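Local atomic coordinates of 2-oxo-1,2-dihydroquinoline 8-monooxygenase, oxygenase component (Pseudomonas putida, PDB entry 1Z02), a protein that hydroxylates 2-oxo-1,2-dihydroquinoline at position 8 as the oxygenase component of a monooxygenase system, with a Rieske [2Fe-2S] cluster and a mononuclear iron. Residues A[264-269]-A[290-295]; A[306-311]-A[330-335]; A[167-172]-A[190-195]; A[41-46]-A[404-409]. One frame throughout, in Å; residues are numbered along the deposited sequence.

How the contacts relate
Contacts 1, 2 and 3 all lie in the ring-hydroxylase part of the chain, around the seven-stranded antiparallel sheet that runs from 196-206 to 250-253. Along the chain they follow one another, contact 3 first, then 1, then 2. Contact 4 closes over all three by bringing 41-46, with strand 43-49 of the Rieske part, against 404-409. Contacts 1 and 2, centres about 15 Å apart, share a probable hydrogen bond from Asn306 to His291 O; the side chains of Tyr292 and Trp307 each come within about 9 Å of the iron. Contacts 2 and 3 meet through Val333 and Val191. Asp168 of contact 3 pairs with Arg406, tying the loop between strands 147-152 and 196-206 to contact 4.

Contact 1: A[264-269]-A[290-295]; sequences QWLFTD and RHYRTS
Turned back beside its own backbone N (chi1 -65°), CG of Phe267 aims the ring at Tyr292, whose CG stands between its N and its carbonyl carbon (chi1 64°), which turns one face of the ring to Phe267. The CE1-CZ edge of Phe267 arrives over that face in an edge-to-face stack, centroids 5.2 Å apart. His291 then presents its own edge, led by ND1, to the face of Phe267; this is an offset edge-to-face pair with planes at 83°. Its CA adds a CH-pi contact, 4.1 Å from the centroid of the Phe267 ring. At the rim of Phe267, CE1 comes within 3.0 Å of Tyr292 O, a buried carbonyl with no hydrogen-bond partner in the model. Leu266 CD1 fills in beside the stack, 3.6 Å from Tyr292 CE1. With an alanine in place of Phe267, the Tyr292 face and the His291 edge would probably lose their common partner, and a gap would open between them. Farther along, Gln264 N gives Thr294 O a weak 3.3 Å hydrogen bond, and a water joins Leu266 O to Arg293 NH2, a nitrogen that also bonds Pro181 O. The whole is an aromatic cluster where antiparallel strands 261-264 and 293-297 of the seven-stranded sheet diverge, with the Tyr292 side chain about 8 Å from that of the iron ligand His221.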
# COMPACT_ATOMS: atom_id res chain seq x y z
N GLN A 264 -4.52 25.26 31.53
CA GLN A 264 -3.18 25.25 32.10
C GLN A 264 -2.82 26.64 32.60
O GLN A 264 -2.86 27.62 31.85
CB GLN A 264 -2.18 24.76 31.06
CG GLN A 264 -2.53 23.39 30.49
CD GLN A 264 -1.42 22.82 29.65
OE1 GLN A 264 -1.13 23.31 28.56
NE2 GLN A 264 -0.79 21.78 30.16
N TRP A 265 -2.48 26.73 33.89
CA TRP A 265 -2.13 28.00 34.51
C TRP A 265 -0.75 28.48 34.10
O TRP A 265 0.19 28.49 34.90
CB TRP A 265 -2.21 27.90 36.04
CG TRP A 265 -3.54 27.49 36.58
CD1 TRP A 265 -3.84 26.32 37.21
CD2 TRP A 265 -4.75 28.26 36.56
NE1 TRP A 265 -5.16 26.31 37.60
CE2 TRP A 265 -5.74 27.49 37.21
CE3 TRP A 265 -5.09 29.52 36.07
CZ2 TRP A 265 -7.06 27.95 37.38
CZ3 TRP A 265 -6.41 29.98 36.23
CH2 TRP A 265 -7.37 29.19 36.88
N LEU A 266 -0.61 28.87 32.83
CA LEU A 266 0.66 29.35 32.33
C LEU A 266 0.92 30.76 32.81
O LEU A 266 -0.01 31.55 33.01
CB LEU A 266 0.70 29.29 30.80
CG LEU A 266 0.57 27.91 30.16
CD1 LEU A 266 0.91 28.02 28.69
CD2 LEU A 266 1.50 26.92 30.85
N PHE A 267 2.20 31.08 32.98
CA PHE A 267 2.64 32.39 33.44
C PHE A 267 2.13 32.73 34.84
O PHE A 267 1.68 33.85 35.12
CB PHE A 267 2.27 33.47 32.42
CG PHE A 267 2.99 33.32 31.11
CD1 PHE A 267 2.46 32.52 30.10
CD2 PHE A 267 4.24 33.91 30.92
CE1 PHE A 267 3.17 32.31 28.92
CE2 PHE A 267 4.96 33.70 29.75
CZ PHE A 267 4.42 32.90 28.74
N THR A 268 2.21 31.73 35.71
CA THR A 268 1.84 31.87 37.11
C THR A 268 2.94 31.09 37.80
O THR A 268 3.78 30.47 37.13
CB THR A 268 0.47 31.23 37.45
OG1 THR A 268 0.51 29.82 37.25
CG2 THR A 268 -0.63 31.84 36.60
N ASP A 269 2.96 31.09 39.12
CA ASP A 269 4.00 30.37 39.82
C ASP A 269 3.86 28.84 39.74
O ASP A 269 4.75 28.12 40.18
CB ASP A 269 4.05 30.84 41.27
CG ASP A 269 2.82 30.49 42.02
OD1 ASP A 269 2.62 29.33 42.30
OD2 ASP A 269 2.02 31.36 42.34
N ARG A 290 6.64 35.85 24.63
CA ARG A 290 5.28 36.36 24.62
C ARG A 290 4.41 35.72 25.69
O ARG A 290 4.60 34.56 26.05
CB ARG A 290 4.62 36.08 23.27
CG ARG A 290 4.48 37.26 22.39
CD ARG A 290 3.45 37.00 21.34
NE ARG A 290 2.12 37.39 21.77
CZ ARG A 290 1.72 38.65 21.85
NH1 ARG A 290 0.51 38.95 22.23
NH2 ARG A 290 2.52 39.64 21.54
N HIS A 291 3.43 36.47 26.17
CA HIS A 291 2.51 35.93 27.17
C HIS A 291 1.39 35.24 26.40
O HIS A 291 0.81 35.82 25.47
CB HIS A 291 1.93 37.03 28.05
CG HIS A 291 2.94 37.67 28.96
ND1 HIS A 291 3.90 36.95 29.64
CD2 HIS A 291 3.13 38.97 29.31
CE1 HIS A 291 4.63 37.77 30.37
NE2 HIS A 291 4.19 39.00 30.18
N TYR A 292 1.10 34.00 26.79
CA TYR A 292 0.06 33.20 26.14
C TYR A 292 -0.36 32.08 27.09
O TYR A 292 0.35 31.76 28.04
CB TYR A 292 0.62 32.58 24.85
CG TYR A 292 1.74 31.60 25.12
CD1 TYR A 292 1.48 30.26 25.43
CD2 TYR A 292 3.07 32.02 25.12
CE1 TYR A 292 2.51 29.38 25.73
CE2 TYR A 292 4.11 31.14 25.41
CZ TYR A 292 3.82 29.82 25.71
OH TYR A 292 4.84 28.94 25.98
N ARG A 293 -1.52 31.49 26.83
CA ARG A 293 -2.02 30.40 27.67
C ARG A 293 -2.74 29.36 26.81
O ARG A 293 -3.52 29.70 25.93
CB ARG A 293 -2.96 30.97 28.74
CG ARG A 293 -3.40 29.96 29.77
CD ARG A 293 -4.02 30.65 30.97
NE ARG A 293 -5.25 31.37 30.63
CZ ARG A 293 -5.95 32.09 31.50
NH1 ARG A 293 -7.06 32.70 31.11
NH2 ARG A 293 -5.54 32.20 32.76
N THR A 294 -2.48 28.09 27.08
CA THR A 294 -3.10 27.01 26.34
C THR A 294 -4.05 26.17 27.18
O THR A 294 -3.83 25.94 28.37
CB THR A 294 -2.04 26.05 25.75
OG1 THR A 294 -1.13 25.65 26.78
CG2 THR A 294 -1.28 26.73 24.63
N SER A 295 -5.11 25.70 26.54
CA SER A 295 -6.10 24.85 27.18
C SER A 295 -6.62 23.90 26.11
O SER A 295 -6.48 24.16 24.91
CB SER A 295 -7.25 25.70 27.74
OG SER A 295 -7.84 26.53 26.75
O HOH W 1 -2.92 31.47 33.97

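Contact 2: A[306-311]-A[330-335]; sequences NWPEEH and EILVRV
Pro308 and Leu332 reach toward each other tip to tip, CD of the proline 3.6 Å from CD2 of the leucine, and this is the close-packed end of the contact. A cis peptide bond before Pro308 sets its ring here, and the carbonyl of Trp307 also lies against Leu332 CD2. The other end is wet and looser. With CG of Arg334 trans to N (chi1 -174°), the chain runs straight out as far as NE, which carries the guanidinium past the backbone of His311; His311 O lies 3.4 Å from Arg334 CG. His311 CB sits over the centre of one guanidinium face, 4.1 Å from Arg334 CZ. Polar links here pass through water: one bonds His311 O at 2.7 Å and takes the N-H of Val335 at 2.8 Å, while others connect Arg334 NH2, weakly, to Glu309 OE2 and to Glu310 O. Glu309 OE2 and Arg334 NH2 stand 5.2 Å apart, opposite charges not in contact. A leucine in place of Arg334 would probably uncover His311 CB and leave the waters on Glu309 and Glu310 without their second partner. Glu309 itself is bonded to Arg348 and Tyr353 of helix 339-359, which also packs on Pro308, Leu332 and Arg334, while strand 325-335 runs between strands 196-206 and 313-320.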
# COMPACT_ATOMS: atom_id res chain seq x y z
N ASN A 306 -3.98 35.06 23.51
CA ASN A 306 -2.96 36.06 23.27
C ASN A 306 -1.87 35.63 22.29
O ASN A 306 -0.68 35.90 22.50
CB ASN A 306 -2.33 36.49 24.60
CG ASN A 306 -1.93 37.94 24.60
OD1 ASN A 306 -2.75 38.82 24.30
ND2 ASN A 306 -0.68 38.22 24.95
N TRP A 307 -2.29 34.97 21.21
CA TRP A 307 -1.36 34.51 20.19
C TRP A 307 -1.97 34.70 18.80
O TRP A 307 -3.14 34.37 18.57
CB TRP A 307 -1.01 33.04 20.42
CG TRP A 307 0.03 32.49 19.50
CD1 TRP A 307 -0.18 31.96 18.26
CD2 TRP A 307 1.44 32.43 19.73
NE1 TRP A 307 1.02 31.57 17.70
CE2 TRP A 307 2.03 31.85 18.59
CE3 TRP A 307 2.27 32.82 20.80
CZ2 TRP A 307 3.41 31.64 18.48
CZ3 TRP A 307 3.64 32.61 20.69
CH2 TRP A 307 4.20 32.03 19.53
N PRO A 308 -1.19 35.24 17.85
CA PRO A 308 0.21 35.68 18.01
C PRO A 308 0.37 37.07 18.63
O PRO A 308 1.48 37.48 18.98
CB PRO A 308 0.75 35.60 16.59
CG PRO A 308 -0.43 35.93 15.77
CD PRO A 308 -1.56 35.18 16.42
N GLU A 309 -0.74 37.79 18.76
CA GLU A 309 -0.74 39.12 19.35
C GLU A 309 -2.02 39.35 20.16
O GLU A 309 -2.98 38.57 20.07
CB GLU A 309 -0.64 40.18 18.25
CG GLU A 309 0.72 40.22 17.56
CD GLU A 309 0.73 41.15 16.36
OE1 GLU A 309 1.84 41.45 15.86
OE2 GLU A 309 -0.35 41.57 15.91
N GLU A 310 -2.03 40.42 20.94
CA GLU A 310 -3.18 40.74 21.77
C GLU A 310 -4.45 40.84 20.95
O GLU A 310 -4.43 41.31 19.81
CB GLU A 310 -2.95 42.04 22.54
CG GLU A 310 -1.62 42.10 23.25
CD GLU A 310 -1.51 43.33 24.13
OE1 GLU A 310 -0.41 43.56 24.68
OE2 GLU A 310 -2.50 44.07 24.27
N HIS A 311 -5.56 40.41 21.54
CA HIS A 311 -6.87 40.43 20.88
C HIS A 311 -7.00 39.40 19.77
O HIS A 311 -8.04 39.30 19.12
CB HIS A 311 -7.18 41.82 20.33
CG HIS A 311 -7.21 42.89 21.38
ND1 HIS A 311 -6.11 43.67 21.68
CD2 HIS A 311 -8.20 43.29 22.22
CE1 HIS A 311 -6.42 44.50 22.66
NE2 HIS A 311 -7.68 44.29 23.00
N GLU A 330 -5.98 25.10 11.75
CA GLU A 330 -5.26 26.20 12.40
C GLU A 330 -5.99 27.48 12.04
O GLU A 330 -5.97 27.88 10.88
CB GLU A 330 -3.84 26.35 11.88
CG GLU A 330 -2.91 25.21 12.14
CD GLU A 330 -1.57 25.47 11.50
OE1 GLU A 330 -0.85 26.38 11.97
OE2 GLU A 330 -1.24 24.78 10.52
N ILE A 331 -6.63 28.13 13.00
CA ILE A 331 -7.29 29.39 12.70
C ILE A 331 -6.93 30.47 13.71
O ILE A 331 -6.61 30.19 14.87
CB ILE A 331 -8.85 29.27 12.65
CG1 ILE A 331 -9.41 28.98 14.05
CG2 ILE A 331 -9.25 28.20 11.64
CD1 ILE A 331 -10.90 29.09 14.15
N LEU A 332 -6.97 31.71 13.24
CA LEU A 332 -6.69 32.88 14.07
C LEU A 332 -7.98 33.67 14.06
O LEU A 332 -8.57 33.91 13.00
CB LEU A 332 -5.55 33.71 13.49
CG LEU A 332 -4.18 33.04 13.52
CD1 LEU A 332 -3.15 33.92 12.85
CD2 LEU A 332 -3.80 32.75 14.96
N VAL A 333 -8.42 34.08 15.24
CA VAL A 333 -9.66 34.83 15.38
C VAL A 333 -9.40 36.19 16.01
O VAL A 333 -8.59 36.31 16.93
CB VAL A 333 -10.67 34.05 16.26
CG1 VAL A 333 -12.00 34.79 16.30
CG2 VAL A 333 -10.88 32.64 15.70
N ARG A 334 -10.09 37.20 15.50
CA ARG A 334 -9.99 38.56 16.03
C ARG A 334 -11.31 39.27 15.73
O ARG A 334 -11.80 39.22 14.61
CB ARG A 334 -8.85 39.34 15.39
CG ARG A 334 -8.65 40.71 16.04
CD ARG A 334 -7.70 41.62 15.28
NE ARG A 334 -7.56 42.89 15.99
CZ ARG A 334 -6.45 43.29 16.60
NH1 ARG A 334 -6.41 44.46 17.22
NH2 ARG A 334 -5.37 42.51 16.60
N VAL A 335 -11.89 39.90 16.74
CA VAL A 335 -13.14 40.61 16.55
C VAL A 335 -12.87 41.89 15.78
O VAL A 335 -12.07 42.73 16.21
CB VAL A 335 -13.83 40.94 17.89
CG1 VAL A 335 -15.10 41.75 17.65
CG2 VAL A 335 -14.19 39.64 18.62
O HOH W 2 -2.45 43.53 16.03
O HOH W 3 -2.73 43.37 18.58
O HOH W 4 -10.56 40.25 19.14

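Contact 3: A[167-172]-A[190-195]; sequences HDLPFR and SVLDDN
Ser190 to Asp193 form a type I beta turn, closed by Asp193 N on Ser190 O, that faces Arg172, with Arg172 CA and Ser190 CA 6.2 Å apart. Inside the turn, Ser190 OG stands anti to its own N (chi1 175°) and accepts from Leu192 N, an ST turn. Asp193 OD1 takes the N-H of Ser190 at 2.9 Å, met from well above the carboxylate plane. Its other oxygen, OD2, receives Arg172 NH1 in a 2.7 Å salt bridge. That approach is nearly along the C-O direction and within the guanidinium plane, although the two planar groups are twisted 42° apart. A bend at chi3 (66°) lays the guanidinium across Leu192, whose CB covers one face while CD1 comes within 3.4 Å of Arg172 NH2. A water accepts from Arg172 NE at 2.7 Å and reaches the same OD2. Deeper in, Leu169 CD2 rests 3.9 Å from Leu192 CG and also touches Val191, and another water joins Pro170 O to Ser190 OG. Val191 in turn packs on Ile331 and Val333, so this loop, between strands 147-152 and 196-206, lies against strand 325-335. Both carboxylate oxygens of Asp193 are thus gripped, one by the turn and one by the arginine, an environment likely to favour its ionised form and to hold the carboxylate against rotation.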
# COMPACT_ATOMS: atom_id res chain seq x y z
N HIS A 167 -20.66 23.58 23.83
CA HIS A 167 -20.17 22.52 24.71
C HIS A 167 -18.93 21.81 24.20
O HIS A 167 -18.20 21.19 24.98
CB HIS A 167 -21.28 21.50 24.98
CG HIS A 167 -22.32 21.98 25.95
ND1 HIS A 167 -23.23 21.13 26.53
CD2 HIS A 167 -22.61 23.22 26.42
CE1 HIS A 167 -24.03 21.82 27.33
NE2 HIS A 167 -23.67 23.09 27.27
N ASP A 168 -18.68 21.90 22.89
CA ASP A 168 -17.49 21.27 22.30
C ASP A 168 -16.53 22.32 21.74
O ASP A 168 -15.76 22.05 20.81
CB ASP A 168 -17.90 20.29 21.19
CG ASP A 168 -18.46 18.99 21.74
OD1 ASP A 168 -18.88 18.13 20.93
OD2 ASP A 168 -18.49 18.82 22.97
N LEU A 169 -16.59 23.53 22.30
CA LEU A 169 -15.73 24.63 21.89
C LEU A 169 -14.98 25.10 23.13
O LEU A 169 -15.48 24.97 24.24
CB LEU A 169 -16.58 25.75 21.29
CG LEU A 169 -16.35 26.10 19.82
CD1 LEU A 169 -16.09 24.90 19.00
CD2 LEU A 169 -17.49 26.89 19.28
N PRO A 170 -13.77 25.66 22.96
CA PRO A 170 -13.00 26.14 24.11
C PRO A 170 -13.76 27.10 25.04
O PRO A 170 -14.79 27.66 24.65
CB PRO A 170 -11.79 26.82 23.46
CG PRO A 170 -11.59 26.00 22.21
CD PRO A 170 -13.01 25.83 21.70
N PHE A 171 -13.24 27.26 26.26
CA PHE A 171 -13.84 28.15 27.26
C PHE A 171 -13.89 29.57 26.71
O PHE A 171 -12.94 30.01 26.06
CB PHE A 171 -13.02 28.14 28.55
CG PHE A 171 -12.73 26.76 29.08
CD1 PHE A 171 -11.47 26.19 28.89
CD2 PHE A 171 -13.71 26.03 29.74
CE1 PHE A 171 -11.20 24.90 29.36
CE2 PHE A 171 -13.45 24.74 30.21
CZ PHE A 171 -12.19 24.18 30.01
N ARG A 172 -14.98 30.28 26.97
CA ARG A 172 -15.15 31.65 26.47
C ARG A 172 -14.81 32.71 27.50
O ARG A 172 -15.02 32.52 28.69
CB ARG A 172 -16.59 31.87 25.99
CG ARG A 172 -17.06 30.87 24.96
CD ARG A 172 -18.51 31.10 24.56
NE ARG A 172 -18.70 32.37 23.87
CZ ARG A 172 -19.84 32.72 23.27
NH1 ARG A 172 -19.93 33.90 22.66
NH2 ARG A 172 -20.88 31.90 23.27
N SER A 190 -14.13 34.34 20.81
CA SER A 190 -14.59 33.00 20.44
C SER A 190 -15.10 33.08 19.00
O SER A 190 -15.40 34.18 18.52
CB SER A 190 -15.72 32.56 21.37
OG SER A 190 -16.28 31.32 20.97
N VAL A 191 -15.20 31.95 18.30
CA VAL A 191 -15.71 32.02 16.94
C VAL A 191 -17.23 32.26 17.01
O VAL A 191 -17.88 32.54 16.01
CB VAL A 191 -15.44 30.73 16.10
CG1 VAL A 191 -14.01 30.36 16.17
CG2 VAL A 191 -16.35 29.63 16.51
N LEU A 192 -17.78 32.17 18.23
CA LEU A 192 -19.21 32.40 18.45
C LEU A 192 -19.53 33.87 18.67
O LEU A 192 -20.68 34.28 18.57
CB LEU A 192 -19.70 31.59 19.67
CG LEU A 192 -19.71 30.06 19.59
CD1 LEU A 192 -20.16 29.50 20.92
CD2 LEU A 192 -20.64 29.61 18.47
N ASP A 193 -18.50 34.67 18.96
CA ASP A 193 -18.67 36.10 19.21
C ASP A 193 -19.10 36.90 17.98
O ASP A 193 -18.71 36.59 16.85
CB ASP A 193 -17.38 36.70 19.78
CG ASP A 193 -17.11 36.25 21.20
OD1 ASP A 193 -15.98 36.45 21.68
OD2 ASP A 193 -18.04 35.72 21.84
N ASP A 194 -19.90 37.93 18.20
CA ASP A 194 -20.35 38.77 17.11
C ASP A 194 -19.14 39.49 16.52
O ASP A 194 -18.24 39.92 17.25
CB ASP A 194 -21.38 39.80 17.60
CG ASP A 194 -22.76 39.19 17.79
OD1 ASP A 194 -23.68 39.92 18.24
OD2 ASP A 194 -22.95 38.00 17.48
N ASN A 195 -19.12 39.62 15.20
CA ASN A 195 -18.02 40.29 14.50
C ASN A 195 -16.68 39.58 14.61
O ASN A 195 -15.65 40.15 14.23
CB ASN A 195 -17.88 41.73 15.01
CG ASN A 195 -19.03 42.61 14.57
OD1 ASN A 195 -19.30 43.65 15.17
ND2 ASN A 195 -19.71 42.21 13.50
O HOH W 5 -14.56 29.51 22.35
O HOH W 6 -17.06 34.55 23.84

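Contact 4: A[41-46]-A[404-409]; sequences INHWYP and WNRGIA
Arg406 lies against His43 and Asn42 at a G1 beta bulge, where both residues of the bulge face Val152 in the neighbouring strand 147-152 and Asn42 takes left-handed backbone angles. The contact joins strand 43-49, in the Rieske part, to the loop after helix 392-404 of the ring-hydroxylase part, far apart in sequence and away from the metal sites. The arginine chain runs extended from CG to NE along the carbonyl of Asn42. Its guanidinium thereby meets Asn42 O edge-on: NH2 donates at 3.0 Å, in the carbonyl plane and on a lone pair, with the oxygen close to the plane of the guanidinium as well. The imidazole of His43 crosses obliquely, its plane 42° from the guanidinium. Arg406 NH2 stands over a face of that ring, 3.2 Å from His43 CD2, and Arg406 CG makes an off-centre CH-pi contact 4.1 Å from the ring centroid. At the ring's edge, His43 CE1 meets Asn405 CA at 3.7 Å, while ND1 turns back to Ile41 O in a weak hydrogen bond. Arg406 NH2 has a second partner in Asp168 OD1, which also accepts from Trp44 N, so one carboxylate oxygen meets both the arginine and strand 43-49. Past Asn405, where the helix ends, Gly407 runs alongside Ile41. A CB at Gly407 would be jammed against the carbonyl before it and against Ile41 CG2. Next to it, Ile41 CB packs on Ala409 CB at 4.0 Å, and Ile41 N donates to Gly407 O at 2.9 Å, the nitrogen standing above the carbonyl plane, 55° out of it.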
# COMPACT_ATOMS: atom_id res chain seq x y z
N ILE A 41 -16.82 9.89 18.88
CA ILE A 41 -17.99 10.21 18.08
C ILE A 41 -19.05 10.87 18.95
O ILE A 41 -18.97 10.82 20.18
CB ILE A 41 -18.54 8.93 17.40
CG1 ILE A 41 -19.44 9.31 16.22
CG2 ILE A 41 -19.28 8.07 18.41
CD1 ILE A 41 -19.78 8.14 15.32
N ASN A 42 -20.03 11.50 18.31
CA ASN A 42 -21.10 12.22 19.00
C ASN A 42 -20.51 13.51 19.58
O ASN A 42 -20.73 13.83 20.74
CB ASN A 42 -21.70 11.37 20.11
CG ASN A 42 -22.39 10.12 19.59
OD1 ASN A 42 -22.46 9.11 20.27
ND2 ASN A 42 -22.89 10.20 18.37
N HIS A 43 -19.75 14.22 18.74
CA HIS A 43 -19.11 15.48 19.10
C HIS A 43 -19.14 16.43 17.91
O HIS A 43 -19.33 16.00 16.77
CB HIS A 43 -17.65 15.26 19.53
CG HIS A 43 -17.48 14.85 20.96
ND1 HIS A 43 -17.42 13.53 21.36
CD2 HIS A 43 -17.34 15.58 22.08
CE1 HIS A 43 -17.24 13.47 22.66
NE2 HIS A 43 -17.20 14.71 23.13
N TRP A 44 -18.96 17.73 18.18
CA TRP A 44 -18.95 18.73 17.11
C TRP A 44 -17.53 18.85 16.56
O TRP A 44 -16.56 18.83 17.32
CB TRP A 44 -19.40 20.11 17.62
CG TRP A 44 -20.87 20.25 17.91
CD1 TRP A 44 -21.50 20.04 19.10
CD2 TRP A 44 -21.89 20.64 16.99
NE1 TRP A 44 -22.85 20.27 18.98
CE2 TRP A 44 -23.12 20.64 17.69
CE3 TRP A 44 -21.90 20.99 15.63
CZ2 TRP A 44 -24.34 20.98 17.08
CZ3 TRP A 44 -23.11 21.33 15.02
CH2 TRP A 44 -24.31 21.32 15.75
N TYR A 45 -17.42 18.98 15.24
CA TYR A 45 -16.12 19.13 14.58
C TYR A 45 -16.26 20.13 13.44
O TYR A 45 -17.34 20.30 12.89
CB TYR A 45 -15.64 17.81 13.95
CG TYR A 45 -15.23 16.73 14.92
CD1 TYR A 45 -16.12 15.73 15.30
CD2 TYR A 45 -13.93 16.71 15.44
CE1 TYR A 45 -15.73 14.73 16.18
CE2 TYR A 45 -13.54 15.71 16.33
CZ TYR A 45 -14.44 14.72 16.69
OH TYR A 45 -14.07 13.73 17.57
N PRO A 46 -15.16 20.81 13.09
CA PRO A 46 -15.22 21.77 11.98
C PRO A 46 -15.20 20.91 10.71
O PRO A 46 -14.41 19.96 10.61
CB PRO A 46 -13.95 22.59 12.18
CG PRO A 46 -12.99 21.60 12.77
CD PRO A 46 -13.86 20.88 13.78
N TRP A 404 -15.22 11.82 29.92
CA TRP A 404 -16.32 12.57 29.34
C TRP A 404 -16.64 12.49 27.85
O TRP A 404 -17.52 13.21 27.39
CB TRP A 404 -16.18 14.05 29.71
CG TRP A 404 -16.25 14.26 31.17
CD1 TRP A 404 -15.21 14.33 32.04
CD2 TRP A 404 -17.44 14.36 31.95
NE1 TRP A 404 -15.67 14.46 33.33
CE2 TRP A 404 -17.04 14.47 33.30
CE3 TRP A 404 -18.80 14.35 31.64
CZ2 TRP A 404 -17.96 14.58 34.34
CZ3 TRP A 404 -19.71 14.45 32.67
CH2 TRP A 404 -19.28 14.57 34.00
N ASN A 405 -15.95 11.65 27.09
CA ASN A 405 -16.25 11.57 25.66
C ASN A 405 -17.68 11.04 25.53
O ASN A 405 -18.15 10.34 26.42
CB ASN A 405 -15.25 10.67 24.95
CG ASN A 405 -15.44 9.21 25.27
OD1 ASN A 405 -16.33 8.56 24.74
ND2 ASN A 405 -14.59 8.67 26.14
N ARG A 406 -18.37 11.40 24.44
CA ARG A 406 -19.74 10.94 24.25
C ARG A 406 -19.82 9.66 23.44
O ARG A 406 -20.90 9.25 23.05
CB ARG A 406 -20.59 12.02 23.55
CG ARG A 406 -20.64 13.35 24.26
CD ARG A 406 -21.87 14.16 23.86
NE ARG A 406 -21.75 15.53 24.34
CZ ARG A 406 -21.05 16.48 23.73
NH1 ARG A 406 -20.98 17.70 24.26
NH2 ARG A 406 -20.44 16.22 22.58
N GLY A 407 -18.67 9.04 23.18
CA GLY A 407 -18.68 7.81 22.41
C GLY A 407 -17.38 7.54 21.70
O GLY A 407 -16.64 8.47 21.36
N ILE A 408 -17.09 6.27 21.48
CA ILE A 408 -15.87 5.86 20.80
C ILE A 408 -16.28 5.36 19.42
O ILE A 408 -17.04 4.40 19.29
CB ILE A 408 -15.16 4.74 21.58
CG1 ILE A 408 -14.68 5.30 22.93
CG2 ILE A 408 -13.98 4.19 20.79
CD1 ILE A 408 -14.09 4.26 23.85
N ALA A 409 -15.79 6.03 18.38
CA ALA A 409 -16.12 5.66 17.01
C ALA A 409 -15.66 4.25 16.67
O ALA A 409 -14.59 3.80 17.08
CB ALA A 409 -15.51 6.68 16.05